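Local coordinates for protein transcriptional repressor PagR (Bacillus anthracis, PDB 2ZKZ) that represses transcription of the pagA and atxA genes as a DNA-binding repressor of the ArsR type, built as a dimer of winged helix-turn-helix subunits, at residues A[19-24]-A[89-94]; A[26-31]-A[51-56]; A[30-35]-A[60-65]; A[46-51]-A[56-61]. One frame throughout, in Å; residues are numbered along the deposited sequence.

How the interactions relate
No hydrogen bond crosses any of the four contacts. Interactions 1, 3 and 4 are buried and apolar, while the partly buried interaction 2 adds a backbone carbonyl and a lysine chain. Interaction 1 joins the first and last helices, 14-24 and 86-95, beside the second subunit. Interactions 2 and 3 both start from helix 27-39: residues 26-31 meet residues 51-56, which span the turn between the two helices of the predicted helix-turn-helix motif, while 30-35 meet helix 55-65 near the middle of the chain. Interaction 4 pairs the motif's two helices. Leu51 touches Met28 and Lys31 in interaction 2 and packs on Ile32 of interaction 3. Thr23 of interaction 1 reaches Arg29 of interaction 2 through its backbone carbonyl.

Interaction 1: residues A[19-24]-A[89-94]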
loop_
_atom_site.group_PDB
_atom_site.type_symbol
_atom_site.label_atom_id
_atom_site.label_comp_id
_atom_site.label_asym_id
_atom_site.label_seq_id
_atom_site.Cartn_x
_atom_site.Cartn_y
_atom_site.Cartn_z
ATOM N N GLU A 19 -4.174 -0.679 -6.864
ATOM C CA GLU A 19 -5.488 -0.281 -6.363
ATOM C C GLU A 19 -5.682 -0.745 -4.912
ATOM O O GLU A 19 -6.339 -0.069 -4.123
ATOM C CB GLU A 19 -6.583 -0.861 -7.279
ATOM C CG GLU A 19 -8.027 -0.547 -6.875
ATOM C CD GLU A 19 -8.323 0.941 -6.819
ATOM O OE1 GLU A 19 -7.535 1.732 -7.376
ATOM O OE2 GLU A 19 -9.355 1.324 -6.224
ATOM N N LEU A 20 -5.103 -1.889 -4.561
ATOM C CA LEU A 20 -5.195 -2.411 -3.194
ATOM C C LEU A 20 -4.464 -1.467 -2.240
ATOM O O LEU A 20 -4.968 -1.122 -1.175
ATOM C CB LEU A 20 -4.560 -3.809 -3.095
ATOM C CG LEU A 20 -4.720 -4.547 -1.758
ATOM C CD1 LEU A 20 -6.198 -4.919 -1.561
ATOM C CD2 LEU A 20 -3.867 -5.807 -1.745
ATOM N N LEU A 21 -3.268 -1.043 -2.628
ATOM C CA LEU A 21 -2.502 -0.138 -1.783
ATOM C C LEU A 21 -3.218 1.208 -1.687
ATOM O O LEU A 21 -3.281 1.800 -0.618
ATOM C CB LEU A 21 -1.087 0.048 -2.343
ATOM C CG LEU A 21 -0.219 -1.208 -2.497
ATOM C CD1 LEU A 21 1.176 -0.793 -2.997
ATOM C CD2 LEU A 21 -0.102 -1.944 -1.172
ATOM N N LYS A 22 -3.766 1.681 -2.803
ATOM C CA LYS A 22 -4.475 2.956 -2.808
ATOM C C LYS A 22 -5.666 2.937 -1.845
ATOM O O LYS A 22 -5.884 3.886 -1.096
ATOM C CB LYS A 22 -4.962 3.285 -4.218
ATOM C CG LYS A 22 -5.693 4.625 -4.328
ATOM C CD LYS A 22 -6.351 4.783 -5.697
ATOM C CE LYS A 22 -7.131 6.088 -5.802
ATOM N NZ LYS A 22 -6.210 7.256 -5.759
ATOM N N THR A 23 -6.420 1.839 -1.858
ATOM C CA THR A 23 -7.590 1.702 -1.001
ATOM C C THR A 23 -7.229 1.640 0.484
ATOM O O THR A 23 -8.005 2.080 1.329
ATOM C CB THR A 23 -8.419 0.450 -1.396
ATOM O OG1 THR A 23 -8.724 0.509 -2.794
ATOM C CG2 THR A 23 -9.741 0.404 -0.616
HETATM N N MSE A 24 -6.058 1.095 0.802
HETATM C CA MSE A 24 -5.596 1.001 2.194
HETATM C C MSE A 24 -4.814 2.243 2.635
HETATM O O MSE A 24 -4.519 2.404 3.820
HETATM C CB MSE A 24 -4.659 -0.207 2.378
HETATM C CG MSE A 24 -5.240 -1.585 2.056
HETATM SE SE MSE A 24 -3.872 -2.979 2.205
HETATM C CE MSE A 24 -3.588 -2.893 4.113
ATOM N N GLU A 89 -3.722 -9.179 4.744
ATOM C CA GLU A 89 -3.228 -9.640 6.042
ATOM C C GLU A 89 -1.709 -9.525 6.086
ATOM O O GLU A 89 -1.139 -9.072 7.077
ATOM C CB GLU A 89 -3.633 -11.098 6.299
ATOM C CG GLU A 89 -3.092 -11.639 7.615
ATOM C CD GLU A 89 -3.569 -13.049 7.919
ATOM O OE1 GLU A 89 -3.399 -13.936 7.053
ATOM O OE2 GLU A 89 -4.106 -13.272 9.028
ATOM N N GLY A 90 -1.062 -9.930 4.997
ATOM C CA GLY A 90 0.387 -9.859 4.933
ATOM C C GLY A 90 0.910 -8.442 5.104
ATOM O O GLY A 90 1.890 -8.216 5.810
ATOM N N ILE A 91 0.247 -7.481 4.469
ATOM C CA ILE A 91 0.666 -6.090 4.540
ATOM C C ILE A 91 0.453 -5.476 5.909
ATOM O O ILE A 91 1.323 -4.767 6.416
ATOM C CB ILE A 91 -0.075 -5.209 3.499
ATOM C CG1 ILE A 91 0.321 -5.620 2.080
ATOM C CG2 ILE A 91 0.272 -3.739 3.720
ATOM C CD1 ILE A 91 -0.526 -4.975 0.992
ATOM N N ILE A 92 -0.700 -5.743 6.517
ATOM C CA ILE A 92 -0.966 -5.161 7.818
ATOM C C ILE A 92 0.007 -5.691 8.866
ATOM O O ILE A 92 0.392 -4.962 9.775
ATOM C CB ILE A 92 -2.440 -5.394 8.266
ATOM C CG1 ILE A 92 -2.841 -4.315 9.274
ATOM C CG2 ILE A 92 -2.609 -6.773 8.872
ATOM C CD1 ILE A 92 -2.805 -2.896 8.696
ATOM N N LYS A 93 0.416 -6.950 8.741
ATOM C CA LYS A 93 1.370 -7.516 9.692
ATOM C C LYS A 93 2.715 -6.810 9.557
ATOM O O LYS A 93 3.328 -6.426 10.551
ATOM C CB LYS A 93 1.567 -9.012 9.449
ATOM C CG LYS A 93 0.345 -9.860 9.722
ATOM C CD LYS A 93 0.719 -11.114 10.511
ATOM C CE LYS A 93 1.785 -11.943 9.806
ATOM N NZ LYS A 93 2.171 -13.142 10.606
ATOM N N LEU A 94 3.166 -6.644 8.316
ATOM C CA LEU A 94 4.434 -5.981 8.029
ATOM C C LEU A 94 4.464 -4.542 8.518
ATOM O O LEU A 94 5.521 -4.023 8.878
ATOM C CB LEU A 94 4.706 -5.989 6.520
ATOM C CG LEU A 94 5.397 -7.203 5.899
ATOM C CD1 LEU A 94 6.853 -7.213 6.329
ATOM C CD2 LEU A 94 4.692 -8.492 6.311
#
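The first and last helices of the ArsR-type fold, a pair that borders the second subunit of the dimer, meet here through residues 19-24 and 89-94. Their short segments approach to 12.2 Å between axes at an angle of 52°, a wide spacing that is bridged by branched side chains and a selenomethionine. Ile91 makes the close contacts of its side. Its CD1 lies 3.7 Å from CD2 of Leu21, the two side chains crossing at about a right angle, and the same methyl has CD2 of Leu20 at the longer distance of 4.4 Å. The other branch of Ile91, CG2, faces the selenomethionine Met24, whose chain runs extended to SE and then bends at its last torsion (chi3 67°). That bend carries the terminal methyl CE to 4.0 Å from Ile91 CG2, while SE itself stands 4.1 Å from Ile91 CD1. CD1 is thus shared between the leucines and SE, while CG2 meets CE. Beyond the pair, Leu21 packs on Leu30 of the second subunit and Met24 on Leu21 of the second subunit, so the contact continues into the dimer interface. On helix 14-24, Thr23 turns its hydroxyl back to the preceding turn: OG1 donates to Glu19 O at 2.8 Å, and Thr23 N reaches that oxygen from the opposite face of its carbonyl plane.

Interaction 2: residues A[26-31]-A[51-56]; sequences HPMRLK and LKLPQS
Met28, a selenomethionine in the first turn of helix 27-39, makes the closest approach to residues 51-56. Its chain leaves CB and bends at chi2 (-54°), which folds SE back so that it and CG both rest against one methyl: Leu53 CD1 is 3.6 Å from Met28 CG and equally 3.6 Å from Met28 SE. The CB of Met28 adds a looser touch on the same methyl, so CD1 lies beside CB, CG and SE. The backbone of Met28 takes part as well, its carbonyl O lying 4.2 Å from CD2 of Leu51. Leu51 ends the first helix of the predicted helix-turn-helix motif, and Leu53 belongs to the turn that follows; Lys52 between them has positive phi (61°), where the chain leaves the helix. Next along helix 27-39, Arg29 ties it to helix 14-24 by a hydrogen bond from NH1 to Thr23 O. One turn on from Met28, Lys31 adds a long contact, its CE 4.4 Å from Leu51 CD1. On the dimer side, Met28 also packs against Tyr11 of the second subunit, and Lys31 against Leu14 of the second subunit.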
loop_
_atom_site.group_PDB
_atom_site.type_symbol
_atom_site.label_atom_id
_atom_site.label_comp_id
_atom_site.label_asym_id
_atom_site.label_seq_id
_atom_site.Cartn_x
_atom_site.Cartn_y
_atom_site.Cartn_z
ATOM N N HIS A 26 -4.949 5.145 3.882
ATOM C CA HIS A 26 -5.608 6.132 4.735
ATOM C C HIS A 26 -5.415 5.655 6.174
ATOM O O HIS A 26 -5.668 4.493 6.480
ATOM C CB HIS A 26 -7.110 6.194 4.415
ATOM C CG HIS A 26 -7.415 6.656 3.023
ATOM N ND1 HIS A 26 -7.592 7.984 2.701
ATOM C CD2 HIS A 26 -7.530 5.969 1.862
ATOM C CE1 HIS A 26 -7.801 8.096 1.401
ATOM N NE2 HIS A 26 -7.768 6.888 0.869
ATOM N N PRO A 27 -4.972 6.546 7.074
ATOM C CA PRO A 27 -4.740 6.214 8.483
ATOM C C PRO A 27 -5.840 5.401 9.167
ATOM O O PRO A 27 -5.576 4.355 9.760
ATOM C CB PRO A 27 -4.556 7.586 9.130
ATOM C CG PRO A 27 -3.880 8.351 8.052
ATOM C CD PRO A 27 -4.673 7.967 6.821
HETATM N N MSE A 28 -7.072 5.884 9.092
HETATM C CA MSE A 28 -8.180 5.189 9.736
HETATM C C MSE A 28 -8.508 3.862 9.059
HETATM O O MSE A 28 -9.014 2.941 9.701
HETATM C CB MSE A 28 -9.406 6.099 9.790
HETATM C CG MSE A 28 -9.247 7.258 10.780
HETATM SE SE MSE A 28 -8.777 6.667 12.583
HETATM C CE MSE A 28 -6.865 6.984 12.519
ATOM N N ARG A 29 -8.216 3.753 7.765
ATOM C CA ARG A 29 -8.458 2.497 7.076
ATOM C C ARG A 29 -7.423 1.480 7.539
ATOM O O ARG A 29 -7.730 0.300 7.699
ATOM C CB ARG A 29 -8.392 2.678 5.559
ATOM C CG ARG A 29 -9.534 3.530 5.029
ATOM C CD ARG A 29 -9.552 3.567 3.526
ATOM N NE ARG A 29 -10.528 4.536 3.037
ATOM C CZ ARG A 29 -10.747 4.780 1.754
ATOM N NH1 ARG A 29 -10.060 4.119 0.829
ATOM N NH2 ARG A 29 -11.631 5.698 1.398
ATOM N N LEU A 30 -6.193 1.927 7.759
ATOM C CA LEU A 30 -5.179 0.996 8.239
ATOM C C LEU A 30 -5.565 0.551 9.654
ATOM O O LEU A 30 -5.341 -0.596 10.027
ATOM C CB LEU A 30 -3.789 1.646 8.224
ATOM C CG LEU A 30 -3.209 1.863 6.816
ATOM C CD1 LEU A 30 -1.876 2.618 6.897
ATOM C CD2 LEU A 30 -3.016 0.508 6.136
ATOM N N LYS A 31 -6.149 1.458 10.432
ATOM C CA LYS A 31 -6.587 1.125 11.785
ATOM C C LYS A 31 -7.655 0.042 11.722
ATOM O O LYS A 31 -7.624 -0.916 12.487
ATOM C CB LYS A 31 -7.194 2.337 12.488
ATOM C CG LYS A 31 -6.201 3.279 13.121
ATOM C CD LYS A 31 -6.808 3.919 14.372
ATOM C CE LYS A 31 -7.160 2.847 15.403
ATOM N NZ LYS A 31 -7.639 3.407 16.699
ATOM N N LEU A 51 -12.756 2.806 16.971
ATOM C CA LEU A 51 -12.127 3.965 16.346
ATOM C C LEU A 51 -12.558 5.314 16.918
ATOM O O LEU A 51 -11.850 6.310 16.757
ATOM C CB LEU A 51 -12.383 3.942 14.838
ATOM C CG LEU A 51 -11.443 3.074 13.992
ATOM C CD1 LEU A 51 -11.279 1.694 14.605
ATOM C CD2 LEU A 51 -11.997 2.981 12.586
ATOM N N LYS A 52 -13.710 5.351 17.578
ATOM C CA LYS A 52 -14.209 6.593 18.162
ATOM C C LYS A 52 -14.438 7.630 17.067
ATOM O O LYS A 52 -14.086 8.799 17.218
ATOM C CB LYS A 52 -13.207 7.147 19.184
ATOM C CG LYS A 52 -12.816 6.181 20.303
ATOM C CD LYS A 52 -14.026 5.735 21.104
ATOM C CE LYS A 52 -13.615 4.968 22.359
ATOM N NZ LYS A 52 -12.770 3.779 22.054
ATOM N N LEU A 53 -15.029 7.197 15.962
ATOM C CA LEU A 53 -15.301 8.091 14.845
ATOM C C LEU A 53 -16.784 8.077 14.500
ATOM O O LEU A 53 -17.497 7.136 14.839
ATOM C CB LEU A 53 -14.489 7.662 13.621
ATOM C CG LEU A 53 -12.969 7.813 13.701
ATOM C CD1 LEU A 53 -12.330 7.054 12.550
ATOM C CD2 LEU A 53 -12.592 9.288 13.659
ATOM N N PRO A 54 -17.267 9.127 13.825
ATOM C CA PRO A 54 -18.682 9.198 13.444
ATOM C C PRO A 54 -19.066 7.967 12.620
ATOM O O PRO A 54 -18.224 7.407 11.912
ATOM C CB PRO A 54 -18.748 10.481 12.619
ATOM C CG PRO A 54 -17.686 11.338 13.244
ATOM C CD PRO A 54 -16.553 10.357 13.436
ATOM N N GLN A 55 -20.325 7.544 12.713
ATOM C CA GLN A 55 -20.771 6.384 11.949
ATOM C C GLN A 55 -20.696 6.687 10.457
ATOM O O GLN A 55 -20.477 5.792 9.640
ATOM C CB GLN A 55 -22.209 5.992 12.315
ATOM C CG GLN A 55 -22.737 4.826 11.478
ATOM C CD GLN A 55 -24.075 4.289 11.954
ATOM O OE1 GLN A 55 -24.193 3.775 13.070
ATOM N NE2 GLN A 55 -25.092 4.400 11.104
ATOM N N SER A 56 -20.879 7.957 10.112
ATOM C CA SER A 56 -20.835 8.389 8.724
ATOM C C SER A 56 -19.442 8.166 8.139
ATOM O O SER A 56 -19.296 7.643 7.034
ATOM C CB SER A 56 -21.209 9.869 8.633
ATOM O OG SER A 56 -21.084 10.345 7.305
#

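Interaction 3: residues A[30-35]-A[60-65]; sequences LKIVNE and QHLCKM
Ile32 projects from helix 27-39 toward helix 55-65, the second helix of the predicted helix-turn-helix motif. From CB, the side chain divides in two. CG1 is anti to the carbonyl carbon (chi1 -67°), and the chain then runs extended to CD1, which reaches across to the other helix. There CD1 meets the terminal methyl CE of the selenomethionine Met65 at 3.6 Å and, one turn earlier on the same helix, CB of His61 at 4.0 Å. The second branch, CG2, is shared as well: it lies 4.0 Å from Met65 CE and 4.3 Å from Leu62 CD2. Met65 CE therefore touches both branches of the isoleucine, brought there by a bend at its last torsion (chi3 -64°). Its SE sits slightly farther off, 4.2 Å from Ile32 CD1. The segment axes are 11.2 Å apart at closest approach, and their directions differ by 76°. At this crossing, Ile32 alone meets three residues of the partner. Leu51 of helix 44-51 and Leu70 of a loop also pack on Ile32, and Leu62 packs in turn on Ile47. The chemistry across the two segments is saturated carbon and selenium with no hydrogen bond between them, consistent with the probable recognition helix being held to the body of the domain by shape and burial of apolar surface.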
loop_
_atom_site.group_PDB
_atom_site.type_symbol
_atom_site.label_atom_id
_atom_site.label_comp_id
_atom_site.label_asym_id
_atom_site.label_seq_id
_atom_site.Cartn_x
_atom_site.Cartn_y
_atom_site.Cartn_z
ATOM N N LEU A 30 -6.193 1.927 7.759
ATOM C CA LEU A 30 -5.179 0.996 8.239
ATOM C C LEU A 30 -5.565 0.551 9.654
ATOM O O LEU A 30 -5.341 -0.596 10.027
ATOM C CB LEU A 30 -3.789 1.646 8.224
ATOM C CG LEU A 30 -3.209 1.863 6.816
ATOM C CD1 LEU A 30 -1.876 2.618 6.897
ATOM C CD2 LEU A 30 -3.016 0.508 6.136
ATOM N N LYS A 31 -6.149 1.458 10.432
ATOM C CA LYS A 31 -6.587 1.125 11.785
ATOM C C LYS A 31 -7.655 0.042 11.722
ATOM O O LYS A 31 -7.624 -0.916 12.487
ATOM C CB LYS A 31 -7.194 2.337 12.488
ATOM C CG LYS A 31 -6.201 3.279 13.121
ATOM C CD LYS A 31 -6.808 3.919 14.372
ATOM C CE LYS A 31 -7.160 2.847 15.403
ATOM N NZ LYS A 31 -7.639 3.407 16.699
ATOM N N ILE A 32 -8.614 0.219 10.821
ATOM C CA ILE A 32 -9.692 -0.750 10.664
ATOM C C ILE A 32 -9.119 -2.122 10.316
ATOM O O ILE A 32 -9.481 -3.126 10.927
ATOM C CB ILE A 32 -10.684 -0.295 9.567
ATOM C CG1 ILE A 32 -11.424 0.958 10.040
ATOM C CG2 ILE A 32 -11.656 -1.421 9.224
ATOM C CD1 ILE A 32 -12.369 1.573 8.997
ATOM N N VAL A 33 -8.215 -2.169 9.344
ATOM C CA VAL A 33 -7.620 -3.446 8.961
ATOM C C VAL A 33 -6.865 -4.080 10.127
ATOM O O VAL A 33 -6.966 -5.291 10.358
ATOM C CB VAL A 33 -6.657 -3.284 7.760
ATOM C CG1 VAL A 33 -5.986 -4.618 7.449
ATOM C CG2 VAL A 33 -7.426 -2.782 6.552
ATOM N N ASN A 34 -6.101 -3.274 10.856
ATOM C CA ASN A 34 -5.352 -3.790 12.002
ATOM C C ASN A 34 -6.318 -4.407 13.028
ATOM O O ASN A 34 -6.074 -5.488 13.561
ATOM C CB ASN A 34 -4.560 -2.663 12.673
ATOM C CG ASN A 34 -3.583 -3.184 13.710
ATOM O OD1 ASN A 34 -3.579 -2.742 14.860
ATOM N ND2 ASN A 34 -2.749 -4.132 13.307
ATOM N N GLU A 35 -7.419 -3.711 13.296
ATOM C CA GLU A 35 -8.409 -4.201 14.253
ATOM C C GLU A 35 -9.031 -5.527 13.812
ATOM O O GLU A 35 -9.244 -6.423 14.633
ATOM C CB GLU A 35 -9.511 -3.162 14.459
ATOM C CG GLU A 35 -9.081 -1.917 15.211
ATOM C CD GLU A 35 -8.528 -2.216 16.594
ATOM O OE1 GLU A 35 -9.052 -3.123 17.275
ATOM O OE2 GLU A 35 -7.576 -1.529 17.012
ATOM N N GLN A 60 -18.316 5.148 5.337
ATOM C CA GLN A 60 -17.717 5.510 4.059
ATOM C C GLN A 60 -16.424 4.730 3.821
ATOM O O GLN A 60 -16.154 4.288 2.707
ATOM C CB GLN A 60 -17.417 7.006 3.999
ATOM C CG GLN A 60 -16.945 7.445 2.629
ATOM C CD GLN A 60 -16.370 8.846 2.617
ATOM O OE1 GLN A 60 -15.975 9.352 1.569
ATOM N NE2 GLN A 60 -16.315 9.479 3.784
ATOM N N HIS A 61 -15.611 4.587 4.863
ATOM C CA HIS A 61 -14.374 3.830 4.733
ATOM C C HIS A 61 -14.709 2.378 4.404
ATOM O O HIS A 61 -14.126 1.788 3.489
ATOM C CB HIS A 61 -13.561 3.910 6.029
ATOM C CG HIS A 61 -12.780 5.179 6.163
ATOM N ND1 HIS A 61 -12.723 5.902 7.336
ATOM C CD2 HIS A 61 -12.031 5.860 5.264
ATOM C CE1 HIS A 61 -11.974 6.976 7.151
ATOM N NE2 HIS A 61 -11.543 6.973 5.902
ATOM N N LEU A 62 -15.655 1.799 5.142
ATOM C CA LEU A 62 -16.042 0.410 4.895
ATOM C C LEU A 62 -16.581 0.229 3.481
ATOM O O LEU A 62 -16.306 -0.776 2.827
ATOM C CB LEU A 62 -17.079 -0.048 5.926
ATOM C CG LEU A 62 -16.534 -0.215 7.350
ATOM C CD1 LEU A 62 -17.679 -0.417 8.332
ATOM C CD2 LEU A 62 -15.572 -1.394 7.398
ATOM N N CYS A 63 -17.338 1.212 3.008
ATOM C CA CYS A 63 -17.906 1.152 1.669
ATOM C C CYS A 63 -16.795 1.097 0.622
ATOM O O CYS A 63 -16.825 0.275 -0.290
ATOM C CB CYS A 63 -18.791 2.375 1.430
ATOM S SG CYS A 63 -19.592 2.385 -0.171
ATOM N N LYS A 64 -15.802 1.968 0.775
ATOM C CA LYS A 64 -14.674 2.025 -0.147
ATOM C C LYS A 64 -13.805 0.757 -0.092
ATOM O O LYS A 64 -13.266 0.319 -1.106
ATOM C CB LYS A 64 -13.807 3.237 0.192
ATOM C CG LYS A 64 -13.263 3.985 -1.012
ATOM C CD LYS A 64 -14.156 5.155 -1.387
ATOM C CE LYS A 64 -13.511 6.006 -2.470
ATOM N NZ LYS A 64 -14.278 7.257 -2.727
HETATM N N MSE A 65 -13.680 0.175 1.095
HETATM C CA MSE A 65 -12.857 -1.018 1.303
HETATM C C MSE A 65 -13.516 -2.345 0.931
HETATM O O MSE A 65 -12.834 -3.289 0.524
HETATM C CB MSE A 65 -12.417 -1.082 2.766
HETATM C CG MSE A 65 -11.795 0.216 3.264
HETATM SE SE MSE A 65 -11.429 0.228 5.169
HETATM C CE MSE A 65 -13.193 0.095 5.875
#

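Interaction 4: residues A[46-51]-A[56-61]; sequences QIIQIL and STVSQH
Helix 44-51 and helix 55-65 draw nearest at Ile48 and Val58, whose CA atoms are 6.5 Å apart, a close spacing for two helices linked by a short turn. This is the predicted helix-turn-helix motif of the repressor, and these side chains pack between its two helices. Val58 directs its CB toward the first helix, and its two methyls are shared between two neighbouring isoleucines. CG1, anti to the backbone N of Val58 (chi1 176°), lies 3.5 Å from CG2 of Ile47. CG2 of Val58 is instead 3.8 Å from Ile48 CG1, and that methylene also stands 3.9 Å from Val58 CB and 4.1 Å from Val58 CG1, so it lies over the branch point. Ile47 thus meets one methyl with its short branch, whereas Ile48 applies the first carbon of its longer branch. Both isoleucines meet Val58 obliquely. Around them, Ile47 also packs on Leu62 one turn further along helix 55-65, and Ile48 on Gln55 at its start. Leu51 packs on Ile32 of helix 27-39, which connects the motif to the rest of the domain. The small valine between two isoleucines is consistent with the close backbones. With no hydrogen bond between the two segments, their relative setting is probably fixed largely by apolar packing and the short turn, consistent with a compact unit for presenting the second helix to DNA.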
loop_
_atom_site.group_PDB
_atom_site.type_symbol
_atom_site.label_atom_id
_atom_site.label_comp_id
_atom_site.label_asym_id
_atom_site.label_seq_id
_atom_site.Cartn_x
_atom_site.Cartn_y
_atom_site.Cartn_z
ATOM N N GLN A 46 -19.052 -2.169 16.519
ATOM C CA GLN A 46 -17.808 -2.494 17.208
ATOM C C GLN A 46 -16.670 -1.642 16.648
ATOM O O GLN A 46 -15.774 -1.224 17.378
ATOM C CB GLN A 46 -17.467 -3.971 17.026
ATOM C CG GLN A 46 -18.390 -4.925 17.771
ATOM C CD GLN A 46 -18.135 -6.368 17.408
ATOM O OE1 GLN A 46 -18.311 -6.768 16.259
ATOM N NE2 GLN A 46 -17.713 -7.163 18.388
ATOM N N ILE A 47 -16.713 -1.393 15.345
ATOM C CA ILE A 47 -15.691 -0.592 14.682
ATOM C C ILE A 47 -15.816 0.877 15.079
ATOM O O ILE A 47 -14.825 1.540 15.371
ATOM C CB ILE A 47 -15.803 -0.723 13.142
ATOM C CG1 ILE A 47 -15.452 -2.157 12.725
ATOM C CG2 ILE A 47 -14.878 0.284 12.465
ATOM C CD1 ILE A 47 -15.674 -2.466 11.249
ATOM N N ILE A 48 -17.043 1.385 15.081
ATOM C CA ILE A 48 -17.279 2.772 15.462
ATOM C C ILE A 48 -16.799 3.011 16.892
ATOM O O ILE A 48 -16.175 4.031 17.180
ATOM C CB ILE A 48 -18.778 3.122 15.362
ATOM C CG1 ILE A 48 -19.189 3.182 13.890
ATOM C CG2 ILE A 48 -19.067 4.445 16.074
ATOM C CD1 ILE A 48 -20.684 3.295 13.671
ATOM N N GLN A 49 -17.071 2.062 17.781
ATOM C CA GLN A 49 -16.668 2.199 19.176
ATOM C C GLN A 49 -15.162 2.040 19.385
ATOM O O GLN A 49 -14.601 2.617 20.319
ATOM C CB GLN A 49 -17.435 1.198 20.053
ATOM C CG GLN A 49 -18.957 1.312 19.910
ATOM C CD GLN A 49 -19.724 0.583 21.001
ATOM O OE1 GLN A 49 -19.457 -0.580 21.297
ATOM N NE2 GLN A 49 -20.693 1.267 21.596
ATOM N N ILE A 50 -14.504 1.263 18.526
ATOM C CA ILE A 50 -13.059 1.073 18.641
ATOM C C ILE A 50 -12.310 2.294 18.113
ATOM O O ILE A 50 -11.352 2.762 18.732
ATOM C CB ILE A 50 -12.578 -0.165 17.856
ATOM C CG1 ILE A 50 -13.019 -1.441 18.573
ATOM C CG2 ILE A 50 -11.062 -0.136 17.711
ATOM C CD1 ILE A 50 -12.575 -2.712 17.875
ATOM N N LEU A 51 -12.756 2.806 16.971
ATOM C CA LEU A 51 -12.127 3.965 16.346
ATOM C C LEU A 51 -12.558 5.314 16.918
ATOM O O LEU A 51 -11.850 6.310 16.757
ATOM C CB LEU A 51 -12.383 3.942 14.838
ATOM C CG LEU A 51 -11.443 3.074 13.992
ATOM C CD1 LEU A 51 -11.279 1.694 14.605
ATOM C CD2 LEU A 51 -11.997 2.981 12.586
ATOM N N SER A 56 -20.879 7.957 10.112
ATOM C CA SER A 56 -20.835 8.389 8.724
ATOM C C SER A 56 -19.442 8.166 8.139
ATOM O O SER A 56 -19.296 7.643 7.034
ATOM C CB SER A 56 -21.209 9.869 8.633
ATOM O OG SER A 56 -21.084 10.345 7.305
ATOM N N THR A 57 -18.424 8.569 8.890
ATOM C CA THR A 57 -17.043 8.419 8.455
ATOM C C THR A 57 -16.663 6.948 8.322
ATOM O O THR A 57 -16.082 6.545 7.315
ATOM C CB THR A 57 -16.072 9.101 9.446
ATOM O OG1 THR A 57 -16.417 10.486 9.570
ATOM C CG2 THR A 57 -14.637 8.993 8.955
ATOM N N VAL A 58 -17.000 6.155 9.335
ATOM C CA VAL A 58 -16.687 4.730 9.342
ATOM C C VAL A 58 -17.368 3.989 8.198
ATOM O O VAL A 58 -16.741 3.168 7.530
ATOM C CB VAL A 58 -17.100 4.069 10.679
ATOM C CG1 VAL A 58 -16.856 2.578 10.621
ATOM C CG2 VAL A 58 -16.311 4.683 11.822
ATOM N N SER A 59 -18.647 4.281 7.979
ATOM C CA SER A 59 -19.403 3.642 6.910
ATOM C C SER A 59 -18.793 3.924 5.540
ATOM O O SER A 59 -18.766 3.047 4.677
ATOM C CB SER A 59 -20.861 4.120 6.924
ATOM O OG SER A 59 -21.522 3.692 8.103
ATOM N N GLN A 60 -18.316 5.148 5.337
ATOM C CA GLN A 60 -17.717 5.510 4.059
ATOM C C GLN A 60 -16.424 4.730 3.821
ATOM O O GLN A 60 -16.154 4.288 2.707
ATOM C CB GLN A 60 -17.417 7.006 3.999
ATOM C CG GLN A 60 -16.945 7.445 2.629
ATOM C CD GLN A 60 -16.370 8.846 2.617
ATOM O OE1 GLN A 60 -15.975 9.352 1.569
ATOM N NE2 GLN A 60 -16.315 9.479 3.784
ATOM N N HIS A 61 -15.611 4.587 4.863
ATOM C CA HIS A 61 -14.374 3.830 4.733
ATOM C C HIS A 61 -14.709 2.378 4.404
ATOM O O HIS A 61 -14.126 1.788 3.489
ATOM C CB HIS A 61 -13.561 3.910 6.029
ATOM C CG HIS A 61 -12.780 5.179 6.163
ATOM N ND1 HIS A 61 -12.723 5.902 7.336
ATOM C CD2 HIS A 61 -12.031 5.860 5.264
ATOM C CE1 HIS A 61 -11.974 6.976 7.151
ATOM N NE2 HIS A 61 -11.543 6.973 5.902
#